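Local coordinates for EGF family domain-containing protein (Toxoplasma gondii, PDB 4Z80) that binds a segment of the rhoptry neck protein RON2L1 and so probably helps form the moving junction through which the parasite enters its host cell, at residues A[194-199]-A[242-247]; A[215-220]-A[288-293]; A[209-214]-A[264-269]; A[257-262]-A[332-337]; A[223-228]-A[233-238]. All blocks are in the same frame, centred on the assembly; numbering follows the deposited sequence.

How the contacts relate
Contacts 3 and 4 are buried, contacts 1 and 2 are partly buried, and contact 5 lies at the surface about 31 Å, centre to centre, from contact 4. Helix 252-262 in contact 4 packs on strand 289-291 of contact 2, while the loop 209-214 of contact 3 hydrogen-bonds to both Glu288 and Cys289. Tyr209 of that same loop joins contact 3 to contact 1, and the pairing of Gly219 with His238 joins contact 2 to contact 5. The chemistry follows the setting: aromatic and sulfur packing in contact 3, paired hydroxyls in contact 4, ionic or stacked polar groups in contacts 1 and 2, and one backbone bond amid light side-chain packing in contact 5.

Contact 1. Residues A[194-199]-A[242-247]; sequences FLDTTQ and GMKDSS
Asp196 in strand 195-196 and Gln199 in the turn after it are met by Lys244 of the loop 242-247. Along that loop, Met243 is held by backbone hydrogen bonding to Gly213. Lys244 leaves the backbone with CG anti to N (chi1 -176°) and stays extended to its end, a straight arm that meets the Asp196 side chain at about a right angle. Its NZ forms a salt bridge of 2.8 Å with Asp196 OD2, approaching on the syn side but 28° out of the carboxylate plane. The Gln199 chain comes from the opposite direction and lays NE2 3.6 Å from Lys244 CE; its OE1 is hydrogen-bonded to Tyr209 OH, and the Tyr209 side chain also packs on both Asp196 and Lys244. Further on, Asp245 OD1 accepts from Ser247 OG and, at 3.0 Å, from Ser247 N, which gives the loop a local Asx turn. Asp196 is gripped in the same manner: while OD2 takes the lysine, OD1 accepts from Thr198 OG1 at 2.6 Å and Thr198 N at 3.1 Å, both from one face. The buried carboxylate thus combines a strand-to-loop salt bridge with an Asx turn that heads the type I beta turn Asp196-Gln199.

Contact 2. Residues A[215-220]-A[288-293]; sequences GGHKGY and ECRLLG
The imidazole of His217 lies flat on the guanidinium of Arg290, the planes 9° apart and the group centres separated by 3.7 Å. Arg290 NH1 sits over the middle of one face of the ring, and His217 CD2 in turn sits over the centre of the guanidinium, 3.2 Å from Arg290 CZ. On the other face of the imidazole the carbonyl oxygen of Gly215 is displaced toward the rim. The edge belongs to Glu288: His217 NE2 donates to Glu288 OE2 at 2.8 Å in a nearly straight bond (169°), reaching the oxygen on its syn side with ring and carboxylate close to coplanar. A bend at chi2 of Arg290 (86°) lets its chain run past the histidine in the opposite direction, with the guanidinium on the ring face, and NH1 is hydrogen-bonded to Lys118 O, so the group is held from beyond the stack as well. A water donates to Gly215 O at 2.7 Å and to Glu288 OE1 at 3.0 Å, adding a water-mediated link. Glu288 OE2 also accepts from Lys214 N, and therefore serves two donors. With a cation against its face and a carboxylate at its edge, the imidazole feels opposing influences: the arginine would tend to disfavour a second ring proton, whereas Glu288, accepting from NE2, would favour a proton there and partly offset that effect.

Contact 3. Residues A[209-214]-A[264-269]; sequences YAFHGK and HCWPYK
Phe211 packs against Cys265 and Trp266, joining the loop 209-214 to the chain that follows helix 252-262. The aromatic part of the contact is narrow. Phe211 CD2 lies 3.7 Å from Trp266 CH2, so that the far end of the indole comes in at the edge of the phenyl ring, near its plane. The ring centroids are 5.5 Å apart and the planes inclined at 56°, an oblique pairing in which the two side chains slide past each other in opposite directions. Although the CB bond of Trp266 does not point at the loop 209-214, the end of the indole comes nearer, and its six-membered ring is the portion that meets Phe211. Aliphatic and sulfur contacts come from Cys265: its CB is 3.8 Å from Phe211 CE2, and its SG stands 5.0 Å from the Phe211 ring centroid, 30° off the ring normal. That sulfur is bonded to Cys161. Polar contacts lie outside the pair of segments. The backbone of Phe211 bonds with that of Ala155, while His264 O accepts from Ser11 and Trp266 O from Asn9, both of the bound RON2L1 peptide, a second chain. No hydrogen bond crosses between the segments: the contact rests on dispersion and the fit of a half-cystine and an indole against one phenyl ring, while backbone groups of 264-269 hydrogen-bond the peptide.

Contact 4. Residues A[257-262]-A[332-337]; sequences ILSRCT and VTSHTR
Two serine hydroxyls meet at the heart of this buried contact: Ser259 OG of helix 252-262 and Ser334 OG of the loop after strand 329-332 are at hydrogen-bonding distance. With both chi1 angles near 180° (164° and -168°), the two OG atoms, of Ser259 and Ser334, come to 2.9 Å. Ser334 CB also lies close, 3.3 Å from Ser259 OG, and Ser334 OG comes within 3.5 Å of Arg260 N. In the next shell, Ser259 OG is hydrogen-bonded to Leu278 O, giving the hydroxyl a second partner. The loop around Ser334 is braced by Thr336 OG1, which donates to Thr333 O at 2.7 Å. Arg260 heads away from the loop, its NE bonded to Glu177 O and its guanidinium in a cation-pi contact with Trp30. The helix is further tied by the Cys261-Cys183 disulfide. Helix 252-262 accordingly meets the loop through Ser259, packs on Leu291 of strand 289-291, and touches Tyr45 of strand 43-51 through Ile257 and Arg260.

Contact 5. Residues A[223-228]-A[233-238]; sequences KGQTSH and PYNPPH
Gln225 and its neighbours meet Pro233, Tyr234 and Asn235 in a surface contact within the loop that links strands 218-219 and 238-239, the two partners of a small antiparallel sheet. One backbone hydrogen bond holds it, from Gln225 N to Pro233 O at 2.9 Å. Beside it, Gly224, lacking a side chain, lets the Tyr234 ring come close, with Gly224 CA 3.6 Å from Tyr234 CD1; its positive phi of 79° also suits glycine. The Gln225 side chain bends at chi2 (-99°) and its NE2 rests 3.7 Å from Asn235 CB, an amide against a methylene, and the two amide planes stand 77° apart. Thr226 adds CG2 against Pro233 CD at 4.0 Å, crossing the proline ring at about a right angle, and its OG1 accepts from His228 N at 3.0 Å in an ST turn. Pro233 follows a cis peptide bond. Asp221 bonds through one carboxylate oxygen to Gly224 N and through the other to Asn235 N, while Tyr234 OH bonds to Gly230 O. His228 NE2 is hydrogen-bonded to Pro21 O of the RON2L1 peptide, a second chain. Between the segments, then, one backbone bond and light packing suffice, while side-chain-to-backbone bonds from Asp221, Thr226 and Tyr234 shape the loop.

Contact 1. Residues A[194-199]-A[242-247]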
# COMPACT_ATOMS: atom_id res chain seq x y z
N PHE A 194 -8.76 -14.81 12.69
CA PHE A 194 -9.72 -13.71 12.72
C PHE A 194 -10.58 -13.87 13.96
O PHE A 194 -10.59 -13.01 14.83
CB PHE A 194 -10.58 -13.72 11.45
CG PHE A 194 -11.58 -12.58 11.36
CD1 PHE A 194 -11.39 -11.37 12.00
CD2 PHE A 194 -12.73 -12.75 10.60
CE1 PHE A 194 -12.32 -10.35 11.88
CE2 PHE A 194 -13.66 -11.73 10.48
CZ PHE A 194 -13.46 -10.54 11.12
N LEU A 195 -11.29 -14.99 14.02
CA LEU A 195 -12.01 -15.38 15.23
C LEU A 195 -11.26 -16.54 15.85
O LEU A 195 -11.31 -17.67 15.36
CB LEU A 195 -13.46 -15.77 14.90
CG LEU A 195 -14.17 -14.79 13.96
CD1 LEU A 195 -15.60 -15.24 13.70
CD2 LEU A 195 -14.13 -13.37 14.52
N ASP A 196 -10.51 -16.25 16.91
CA ASP A 196 -9.66 -17.23 17.56
C ASP A 196 -10.46 -18.08 18.53
O ASP A 196 -10.75 -17.66 19.65
CB ASP A 196 -8.50 -16.55 18.29
CG ASP A 196 -7.45 -17.53 18.76
OD1 ASP A 196 -7.67 -18.75 18.61
OD2 ASP A 196 -6.41 -17.09 19.28
N THR A 197 -10.81 -19.28 18.09
CA THR A 197 -11.68 -20.15 18.86
C THR A 197 -10.91 -20.88 19.97
O THR A 197 -11.51 -21.54 20.82
CB THR A 197 -12.37 -21.17 17.95
OG1 THR A 197 -11.37 -21.92 17.24
CG2 THR A 197 -13.27 -20.45 16.94
N THR A 198 -9.59 -20.74 19.96
CA THR A 198 -8.75 -21.31 21.00
C THR A 198 -8.74 -20.41 22.25
O THR A 198 -8.14 -20.76 23.26
CB THR A 198 -7.30 -21.53 20.53
OG1 THR A 198 -6.63 -20.26 20.41
CG2 THR A 198 -7.27 -22.25 19.18
N GLN A 199 -9.42 -19.27 22.16
CA GLN A 199 -9.53 -18.34 23.28
C GLN A 199 -10.99 -17.93 23.49
O GLN A 199 -11.40 -16.84 23.10
CB GLN A 199 -8.66 -17.10 23.04
CG GLN A 199 -7.18 -17.42 22.86
CD GLN A 199 -6.35 -16.20 22.50
OE1 GLN A 199 -6.89 -15.13 22.22
NE2 GLN A 199 -5.03 -16.36 22.50
N GLY A 242 -7.68 -5.64 16.47
CA GLY A 242 -6.36 -5.71 15.89
C GLY A 242 -5.89 -7.13 15.62
O GLY A 242 -6.51 -8.09 16.08
N MET A 243 -4.80 -7.27 14.87
CA MET A 243 -4.17 -8.57 14.68
C MET A 243 -3.78 -9.17 16.02
O MET A 243 -3.43 -8.45 16.95
CB MET A 243 -2.91 -8.46 13.82
CG MET A 243 -3.12 -7.89 12.43
SD MET A 243 -1.54 -7.64 11.58
CE MET A 243 -1.09 -9.32 11.22
N LYS A 244 -3.83 -10.49 16.10
CA LYS A 244 -3.38 -11.19 17.30
C LYS A 244 -1.89 -10.92 17.53
O LYS A 244 -1.46 -10.72 18.67
CB LYS A 244 -3.64 -12.68 17.18
CG LYS A 244 -3.28 -13.48 18.42
CD LYS A 244 -3.70 -14.93 18.26
CE LYS A 244 -3.26 -15.79 19.43
NZ LYS A 244 -3.62 -17.21 19.19
N ASP A 245 -1.11 -10.90 16.45
CA ASP A 245 0.33 -10.65 16.56
C ASP A 245 0.86 -9.84 15.38
O ASP A 245 1.06 -10.37 14.29
CB ASP A 245 1.11 -11.96 16.66
CG ASP A 245 2.61 -11.74 16.79
OD1 ASP A 245 3.02 -10.63 17.20
OD2 ASP A 245 3.37 -12.68 16.49
N SER A 246 1.09 -8.55 15.62
CA SER A 246 1.64 -7.67 14.60
C SER A 246 3.12 -7.37 14.87
O SER A 246 3.73 -6.58 14.16
CB SER A 246 0.84 -6.36 14.55
OG SER A 246 1.30 -5.52 13.50
N SER A 247 3.70 -8.01 15.88
CA SER A 247 5.02 -7.63 16.36
C SER A 247 6.15 -7.81 15.34
O SER A 247 7.17 -7.13 15.43
CB SER A 247 5.37 -8.42 17.64
OG SER A 247 5.57 -9.79 17.36

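Contact 2. Residues A[215-220]-A[288-293]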
# COMPACT_ATOMS: atom_id res chain seq x y z
N GLY A 215 -6.91 -2.21 14.99
CA GLY A 215 -8.23 -2.06 15.56
C GLY A 215 -8.72 -0.63 15.65
O GLY A 215 -7.94 0.32 15.50
N GLY A 216 -10.02 -0.49 15.87
CA GLY A 216 -10.62 0.81 16.14
C GLY A 216 -11.29 1.44 14.94
O GLY A 216 -11.74 2.58 15.02
N HIS A 217 -11.38 0.69 13.84
CA HIS A 217 -11.86 1.25 12.57
C HIS A 217 -13.29 0.83 12.26
O HIS A 217 -13.78 -0.17 12.78
CB HIS A 217 -10.95 0.80 11.42
CG HIS A 217 -9.50 1.02 11.68
ND1 HIS A 217 -8.96 2.28 11.84
CD2 HIS A 217 -8.47 0.15 11.82
CE1 HIS A 217 -7.66 2.17 12.06
NE2 HIS A 217 -7.34 0.89 12.05
N LYS A 218 -13.96 1.60 11.41
CA LYS A 218 -15.30 1.27 10.96
C LYS A 218 -15.25 0.20 9.88
O LYS A 218 -14.64 0.40 8.82
CB LYS A 218 -16.02 2.52 10.44
CG LYS A 218 -16.30 3.54 11.54
CD LYS A 218 -16.71 4.89 10.96
CE LYS A 218 -16.53 6.02 11.98
NZ LYS A 218 -15.09 6.21 12.35
N GLY A 219 -15.88 -0.94 10.14
CA GLY A 219 -15.81 -2.08 9.24
C GLY A 219 -17.11 -2.87 9.17
O GLY A 219 -18.11 -2.53 9.79
N TYR A 220 -17.08 -3.93 8.38
CA TYR A 220 -18.28 -4.71 8.13
C TYR A 220 -18.66 -5.52 9.35
O TYR A 220 -17.81 -5.85 10.18
CB TYR A 220 -18.11 -5.60 6.90
CG TYR A 220 -17.48 -6.98 7.07
CD1 TYR A 220 -16.10 -7.13 7.21
CD2 TYR A 220 -18.26 -8.12 7.02
CE1 TYR A 220 -15.53 -8.39 7.32
CE2 TYR A 220 -17.70 -9.38 7.13
CZ TYR A 220 -16.34 -9.51 7.28
OH TYR A 220 -15.79 -10.77 7.38
N GLU A 288 1.23 0.26 12.80
CA GLU A 288 0.06 -0.35 12.19
C GLU A 288 0.25 -0.59 10.69
O GLU A 288 0.67 0.31 9.95
CB GLU A 288 -1.19 0.51 12.42
CG GLU A 288 -2.43 -0.13 11.81
CD GLU A 288 -3.72 0.52 12.26
OE1 GLU A 288 -3.67 1.66 12.77
OE2 GLU A 288 -4.78 -0.12 12.11
N CYS A 289 -0.06 -1.81 10.26
CA CYS A 289 -0.09 -2.19 8.84
C CYS A 289 -1.54 -2.44 8.45
O CYS A 289 -2.17 -3.36 8.99
CB CYS A 289 0.77 -3.43 8.59
SG CYS A 289 0.76 -4.06 6.90
N ARG A 290 -2.07 -1.64 7.54
CA ARG A 290 -3.47 -1.75 7.11
C ARG A 290 -3.54 -2.05 5.62
O ARG A 290 -3.06 -1.26 4.81
CB ARG A 290 -4.23 -0.47 7.43
CG ARG A 290 -5.73 -0.63 7.39
CD ARG A 290 -6.26 -1.12 8.74
NE ARG A 290 -7.69 -1.39 8.70
CZ ARG A 290 -8.62 -0.44 8.66
NH1 ARG A 290 -8.26 0.84 8.65
NH2 ARG A 290 -9.90 -0.76 8.62
N LEU A 291 -4.11 -3.19 5.26
CA LEU A 291 -4.31 -3.55 3.87
C LEU A 291 -5.40 -2.67 3.26
O LEU A 291 -6.40 -2.38 3.93
CB LEU A 291 -4.70 -5.02 3.74
CG LEU A 291 -3.69 -6.03 4.29
CD1 LEU A 291 -4.26 -7.43 4.17
CD2 LEU A 291 -2.34 -5.93 3.61
N LEU A 292 -5.20 -2.25 2.02
CA LEU A 292 -6.20 -1.51 1.26
C LEU A 292 -6.90 -2.46 0.31
O LEU A 292 -6.28 -3.36 -0.28
CB LEU A 292 -5.58 -0.36 0.48
CG LEU A 292 -4.78 0.66 1.30
CD1 LEU A 292 -4.16 1.70 0.37
CD2 LEU A 292 -5.64 1.34 2.34
N GLY A 293 -8.21 -2.27 0.12
CA GLY A 293 -8.99 -3.17 -0.70
C GLY A 293 -8.97 -2.82 -2.18
O GLY A 293 -9.38 -3.62 -3.02
O HOH W 1 -5.50 1.38 15.16

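Contact 3. Residues A[209-214]-A[264-269]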
# COMPACT_ATOMS: atom_id res chain seq x y z
N TYR A 209 -9.94 -10.95 16.46
CA TYR A 209 -8.75 -10.24 16.02
C TYR A 209 -9.01 -9.69 14.62
O TYR A 209 -10.09 -9.18 14.36
CB TYR A 209 -7.52 -11.17 16.06
CG TYR A 209 -7.15 -11.60 17.46
CD1 TYR A 209 -6.60 -10.70 18.37
CD2 TYR A 209 -7.36 -12.91 17.88
CE1 TYR A 209 -6.26 -11.09 19.65
CE2 TYR A 209 -7.02 -13.30 19.17
CZ TYR A 209 -6.47 -12.39 20.04
OH TYR A 209 -6.13 -12.77 21.32
N ALA A 210 -8.03 -9.82 13.72
CA ALA A 210 -8.14 -9.30 12.36
C ALA A 210 -6.98 -9.83 11.55
O ALA A 210 -5.93 -10.15 12.12
CB ALA A 210 -8.14 -7.79 12.36
N PHE A 211 -7.13 -9.92 10.23
CA PHE A 211 -6.00 -10.30 9.38
C PHE A 211 -4.99 -9.16 9.21
O PHE A 211 -3.86 -9.40 8.79
CB PHE A 211 -6.48 -10.76 8.00
CG PHE A 211 -7.24 -12.06 7.99
CD1 PHE A 211 -7.26 -12.92 9.09
CD2 PHE A 211 -7.93 -12.44 6.85
CE1 PHE A 211 -7.96 -14.12 9.03
CE2 PHE A 211 -8.63 -13.63 6.80
CZ PHE A 211 -8.65 -14.47 7.89
N HIS A 212 -5.40 -7.93 9.51
CA HIS A 212 -4.56 -6.75 9.37
C HIS A 212 -5.13 -5.62 10.22
O HIS A 212 -6.31 -5.65 10.58
CB HIS A 212 -4.46 -6.32 7.91
CG HIS A 212 -5.76 -5.85 7.35
ND1 HIS A 212 -6.02 -4.52 7.09
CD2 HIS A 212 -6.89 -6.52 7.02
CE1 HIS A 212 -7.25 -4.40 6.61
NE2 HIS A 212 -7.80 -5.60 6.56
N GLY A 213 -4.30 -4.63 10.54
CA GLY A 213 -4.72 -3.49 11.33
C GLY A 213 -4.55 -3.70 12.82
O GLY A 213 -4.32 -4.82 13.27
N LYS A 214 -4.67 -2.61 13.57
CA LYS A 214 -4.52 -2.65 15.02
C LYS A 214 -5.81 -2.30 15.74
O LYS A 214 -5.82 -2.13 16.97
CB LYS A 214 -3.39 -1.71 15.44
CG LYS A 214 -2.02 -2.27 15.06
CD LYS A 214 -0.89 -1.66 15.86
CE LYS A 214 0.39 -2.44 15.66
NZ LYS A 214 1.48 -1.96 16.55
N HIS A 264 -5.00 -15.34 -0.72
CA HIS A 264 -5.96 -16.44 -0.83
C HIS A 264 -6.89 -16.55 0.37
O HIS A 264 -7.75 -17.43 0.40
CB HIS A 264 -5.21 -17.75 -1.05
CG HIS A 264 -4.50 -17.79 -2.36
ND1 HIS A 264 -5.17 -17.70 -3.57
CD2 HIS A 264 -3.18 -17.85 -2.67
CE1 HIS A 264 -4.29 -17.72 -4.55
NE2 HIS A 264 -3.08 -17.81 -4.03
N CYS A 265 -6.72 -15.67 1.34
CA CYS A 265 -7.63 -15.58 2.48
C CYS A 265 -8.97 -14.97 2.10
O CYS A 265 -9.94 -15.09 2.84
CB CYS A 265 -7.01 -14.76 3.60
SG CYS A 265 -5.39 -15.34 4.17
N TRP A 266 -9.02 -14.29 0.96
CA TRP A 266 -10.23 -13.59 0.53
C TRP A 266 -10.98 -14.42 -0.49
O TRP A 266 -10.37 -15.12 -1.31
CB TRP A 266 -9.89 -12.22 -0.07
CG TRP A 266 -8.96 -11.45 0.78
CD1 TRP A 266 -7.70 -11.06 0.45
CD2 TRP A 266 -9.20 -10.96 2.11
NE1 TRP A 266 -7.13 -10.36 1.48
CE2 TRP A 266 -8.03 -10.28 2.51
CE3 TRP A 266 -10.28 -11.02 2.99
CZ2 TRP A 266 -7.92 -9.67 3.76
CZ3 TRP A 266 -10.17 -10.41 4.23
CH2 TRP A 266 -9.00 -9.75 4.61
N PRO A 267 -12.31 -14.35 -0.46
CA PRO A 267 -13.09 -15.16 -1.40
C PRO A 267 -13.12 -14.56 -2.80
O PRO A 267 -13.19 -13.33 -2.94
CB PRO A 267 -14.49 -15.15 -0.79
CG PRO A 267 -14.57 -13.83 -0.12
CD PRO A 267 -13.19 -13.53 0.40
N TYR A 268 -13.04 -15.41 -3.81
CA TYR A 268 -13.31 -15.00 -5.18
C TYR A 268 -14.25 -15.98 -5.87
O TYR A 268 -14.02 -17.19 -5.85
CB TYR A 268 -12.03 -14.89 -6.01
CG TYR A 268 -12.37 -14.69 -7.47
CD1 TYR A 268 -12.93 -13.49 -7.91
CD2 TYR A 268 -12.18 -15.70 -8.40
CE1 TYR A 268 -13.27 -13.31 -9.23
CE2 TYR A 268 -12.53 -15.53 -9.73
CZ TYR A 268 -13.07 -14.33 -10.13
OH TYR A 268 -13.42 -14.14 -11.45
N LYS A 269 -15.30 -15.44 -6.47
CA LYS A 269 -16.21 -16.20 -7.31
C LYS A 269 -16.42 -15.41 -8.60
O LYS A 269 -16.53 -14.18 -8.56
CB LYS A 269 -17.53 -16.46 -6.59
CG LYS A 269 -18.54 -17.25 -7.38
CD LYS A 269 -19.70 -17.61 -6.47
CE LYS A 269 -20.74 -18.46 -7.17
NZ LYS A 269 -21.74 -18.98 -6.19

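Contact 4. Residues A[257-262]-A[332-337]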
# COMPACT_ATOMS: atom_id res chain seq x y z
N ILE A 257 4.78 -7.86 3.13
CA ILE A 257 4.73 -9.31 3.25
C ILE A 257 3.35 -9.75 3.73
O ILE A 257 2.83 -10.77 3.29
CB ILE A 257 5.82 -9.84 4.22
CG1 ILE A 257 7.21 -9.71 3.58
CG2 ILE A 257 5.55 -11.31 4.62
CD1 ILE A 257 8.37 -10.06 4.51
N LEU A 258 2.75 -8.99 4.64
CA LEU A 258 1.40 -9.30 5.08
C LEU A 258 0.46 -9.35 3.88
O LEU A 258 -0.36 -10.26 3.76
CB LEU A 258 0.89 -8.29 6.12
CG LEU A 258 -0.52 -8.55 6.66
CD1 LEU A 258 -0.62 -9.92 7.34
CD2 LEU A 258 -0.95 -7.45 7.61
N SER A 259 0.59 -8.40 2.96
CA SER A 259 -0.22 -8.43 1.74
C SER A 259 0.09 -9.61 0.84
O SER A 259 -0.81 -10.32 0.39
CB SER A 259 -0.03 -7.14 0.93
OG SER A 259 -0.51 -7.35 -0.39
N ARG A 260 1.38 -9.82 0.57
CA ARG A 260 1.82 -10.92 -0.29
C ARG A 260 1.18 -12.24 0.12
O ARG A 260 0.73 -13.02 -0.71
CB ARG A 260 3.34 -11.04 -0.23
CG ARG A 260 3.90 -12.21 -0.99
CD ARG A 260 5.39 -12.31 -0.85
NE ARG A 260 5.89 -13.50 -1.52
CZ ARG A 260 7.17 -13.86 -1.56
NH1 ARG A 260 8.08 -13.13 -0.94
NH2 ARG A 260 7.53 -14.96 -2.21
N CYS A 261 1.15 -12.47 1.43
CA CYS A 261 0.83 -13.79 1.94
C CYS A 261 -0.67 -14.05 2.15
O CYS A 261 -1.06 -15.20 2.35
CB CYS A 261 1.55 -14.01 3.27
SG CYS A 261 3.35 -14.01 3.13
N THR A 262 -1.49 -13.01 2.11
CA THR A 262 -2.90 -13.16 2.49
C THR A 262 -3.91 -13.11 1.33
O THR A 262 -5.11 -13.15 1.57
CB THR A 262 -3.32 -12.08 3.52
OG1 THR A 262 -3.00 -10.77 3.04
CG2 THR A 262 -2.62 -12.32 4.85
N VAL A 332 2.56 1.44 0.56
CA VAL A 332 3.38 0.27 0.32
C VAL A 332 2.68 -0.67 -0.65
O VAL A 332 1.57 -1.09 -0.38
CB VAL A 332 3.64 -0.47 1.65
CG1 VAL A 332 4.41 -1.75 1.43
CG2 VAL A 332 4.38 0.45 2.62
N THR A 333 3.32 -1.02 -1.76
CA THR A 333 2.73 -2.02 -2.63
C THR A 333 3.11 -3.43 -2.19
O THR A 333 4.07 -3.64 -1.43
CB THR A 333 3.13 -1.82 -4.11
OG1 THR A 333 4.50 -2.20 -4.30
CG2 THR A 333 2.93 -0.37 -4.53
N SER A 334 2.35 -4.39 -2.66
CA SER A 334 2.55 -5.79 -2.30
C SER A 334 3.93 -6.26 -2.74
O SER A 334 4.52 -7.15 -2.13
CB SER A 334 1.45 -6.65 -2.93
OG SER A 334 1.42 -7.96 -2.40
N HIS A 335 4.44 -5.64 -3.80
CA HIS A 335 5.72 -6.01 -4.37
C HIS A 335 6.79 -4.97 -4.02
O HIS A 335 7.43 -4.37 -4.89
CB HIS A 335 5.58 -6.17 -5.89
CG HIS A 335 4.68 -7.30 -6.29
ND1 HIS A 335 3.40 -7.12 -6.76
CD2 HIS A 335 4.90 -8.64 -6.31
CE1 HIS A 335 2.86 -8.29 -7.05
NE2 HIS A 335 3.75 -9.23 -6.78
N THR A 336 6.99 -4.76 -2.73
CA THR A 336 8.04 -3.89 -2.24
C THR A 336 9.37 -4.64 -2.26
O THR A 336 9.41 -5.81 -1.87
CB THR A 336 7.70 -3.40 -0.83
OG1 THR A 336 6.52 -2.57 -0.88
CG2 THR A 336 8.84 -2.60 -0.22
N ARG A 337 10.44 -3.99 -2.69
CA ARG A 337 11.73 -4.67 -2.82
C ARG A 337 12.39 -4.76 -1.43
O ARG A 337 12.35 -3.81 -0.65
CB ARG A 337 12.64 -3.97 -3.85
CG ARG A 337 12.95 -2.48 -3.63
CD ARG A 337 13.70 -1.91 -4.83
NE ARG A 337 14.90 -2.69 -5.12
CZ ARG A 337 15.50 -2.79 -6.31
NH1 ARG A 337 15.04 -2.14 -7.37
NH2 ARG A 337 16.57 -3.55 -6.43

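Contact 5. Residues A[223-228]-A[233-238]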
# COMPACT_ATOMS: atom_id res chain seq x y z
N LYS A 223 -20.30 -10.54 12.26
CA LYS A 223 -21.09 -11.43 13.12
C LYS A 223 -22.57 -11.44 12.78
O LYS A 223 -23.21 -12.49 12.81
CB LYS A 223 -20.92 -11.03 14.58
CG LYS A 223 -21.70 -11.92 15.54
CD LYS A 223 -21.41 -11.53 16.98
CE LYS A 223 -21.92 -12.58 17.94
NZ LYS A 223 -22.76 -11.99 19.03
N GLY A 224 -23.12 -10.27 12.48
CA GLY A 224 -24.55 -10.13 12.36
C GLY A 224 -25.16 -10.03 13.75
O GLY A 224 -24.48 -10.16 14.76
N GLN A 225 -26.47 -9.80 13.79
CA GLN A 225 -27.17 -9.53 15.04
C GLN A 225 -27.55 -10.78 15.81
O GLN A 225 -27.93 -10.69 16.98
CB GLN A 225 -28.43 -8.72 14.75
CG GLN A 225 -28.16 -7.30 14.31
CD GLN A 225 -28.31 -6.32 15.45
OE1 GLN A 225 -29.43 -6.00 15.87
NE2 GLN A 225 -27.19 -5.85 15.97
N THR A 226 -27.46 -11.93 15.16
CA THR A 226 -27.90 -13.18 15.78
C THR A 226 -26.72 -13.94 16.40
O THR A 226 -25.57 -13.51 16.27
CB THR A 226 -28.62 -14.09 14.76
OG1 THR A 226 -27.67 -14.90 14.06
CG2 THR A 226 -29.43 -13.26 13.76
N SER A 227 -27.00 -15.05 17.07
CA SER A 227 -25.94 -15.83 17.69
C SER A 227 -25.33 -16.80 16.67
O SER A 227 -24.33 -17.46 16.96
CB SER A 227 -26.46 -16.59 18.92
OG SER A 227 -27.52 -17.46 18.57
N HIS A 228 -25.92 -16.87 15.49
CA HIS A 228 -25.38 -17.69 14.40
C HIS A 228 -24.41 -16.81 13.61
O HIS A 228 -24.83 -16.02 12.75
CB HIS A 228 -26.51 -18.24 13.53
CG HIS A 228 -26.06 -19.27 12.54
ND1 HIS A 228 -26.93 -19.93 11.71
CD2 HIS A 228 -24.82 -19.75 12.25
CE1 HIS A 228 -26.26 -20.77 10.94
NE2 HIS A 228 -24.98 -20.69 11.25
N PRO A 233 -29.79 -10.51 10.22
CA PRO A 233 -29.48 -9.19 9.68
C PRO A 233 -28.18 -8.60 10.23
O PRO A 233 -27.62 -9.12 11.19
CB PRO A 233 -30.68 -8.35 10.12
CG PRO A 233 -31.08 -8.97 11.40
CD PRO A 233 -30.85 -10.44 11.24
N TYR A 234 -27.73 -7.51 9.61
CA TYR A 234 -26.48 -6.86 9.99
C TYR A 234 -26.76 -5.44 10.46
O TYR A 234 -27.79 -4.86 10.11
CB TYR A 234 -25.49 -6.87 8.81
CG TYR A 234 -25.31 -8.25 8.23
CD1 TYR A 234 -24.49 -9.18 8.85
CD2 TYR A 234 -26.00 -8.64 7.08
CE1 TYR A 234 -24.34 -10.44 8.35
CE2 TYR A 234 -25.85 -9.90 6.57
CZ TYR A 234 -25.03 -10.80 7.21
OH TYR A 234 -24.89 -12.08 6.71
N ASN A 235 -25.84 -4.90 11.25
CA ASN A 235 -25.98 -3.53 11.74
C ASN A 235 -24.63 -2.86 11.74
O ASN A 235 -24.08 -2.55 12.79
CB ASN A 235 -26.61 -3.52 13.14
CG ASN A 235 -27.12 -2.14 13.54
OD1 ASN A 235 -27.41 -1.29 12.69
ND2 ASN A 235 -27.23 -1.91 14.85
N PRO A 236 -24.07 -2.64 10.54
CA PRO A 236 -22.80 -1.91 10.46
C PRO A 236 -23.00 -0.45 10.88
O PRO A 236 -24.14 0.02 10.89
CB PRO A 236 -22.41 -2.05 8.98
CG PRO A 236 -23.71 -2.21 8.27
CD PRO A 236 -24.57 -3.01 9.21
N PRO A 237 -21.92 0.26 11.22
CA PRO A 237 -20.54 -0.24 11.21
C PRO A 237 -20.18 -1.02 12.47
O PRO A 237 -20.77 -0.81 13.53
CB PRO A 237 -19.72 1.05 11.10
CG PRO A 237 -20.56 2.07 11.79
CD PRO A 237 -21.99 1.70 11.54
N HIS A 238 -19.24 -1.94 12.32
CA HIS A 238 -18.66 -2.70 13.42
C HIS A 238 -17.25 -2.20 13.68
O HIS A 238 -16.50 -1.99 12.73
CB HIS A 238 -18.66 -4.19 13.09
CG HIS A 238 -17.84 -5.01 14.03
ND1 HIS A 238 -18.27 -5.32 15.30
CD2 HIS A 238 -16.63 -5.60 13.88
CE1 HIS A 238 -17.35 -6.06 15.90
NE2 HIS A 238 -16.35 -6.24 15.06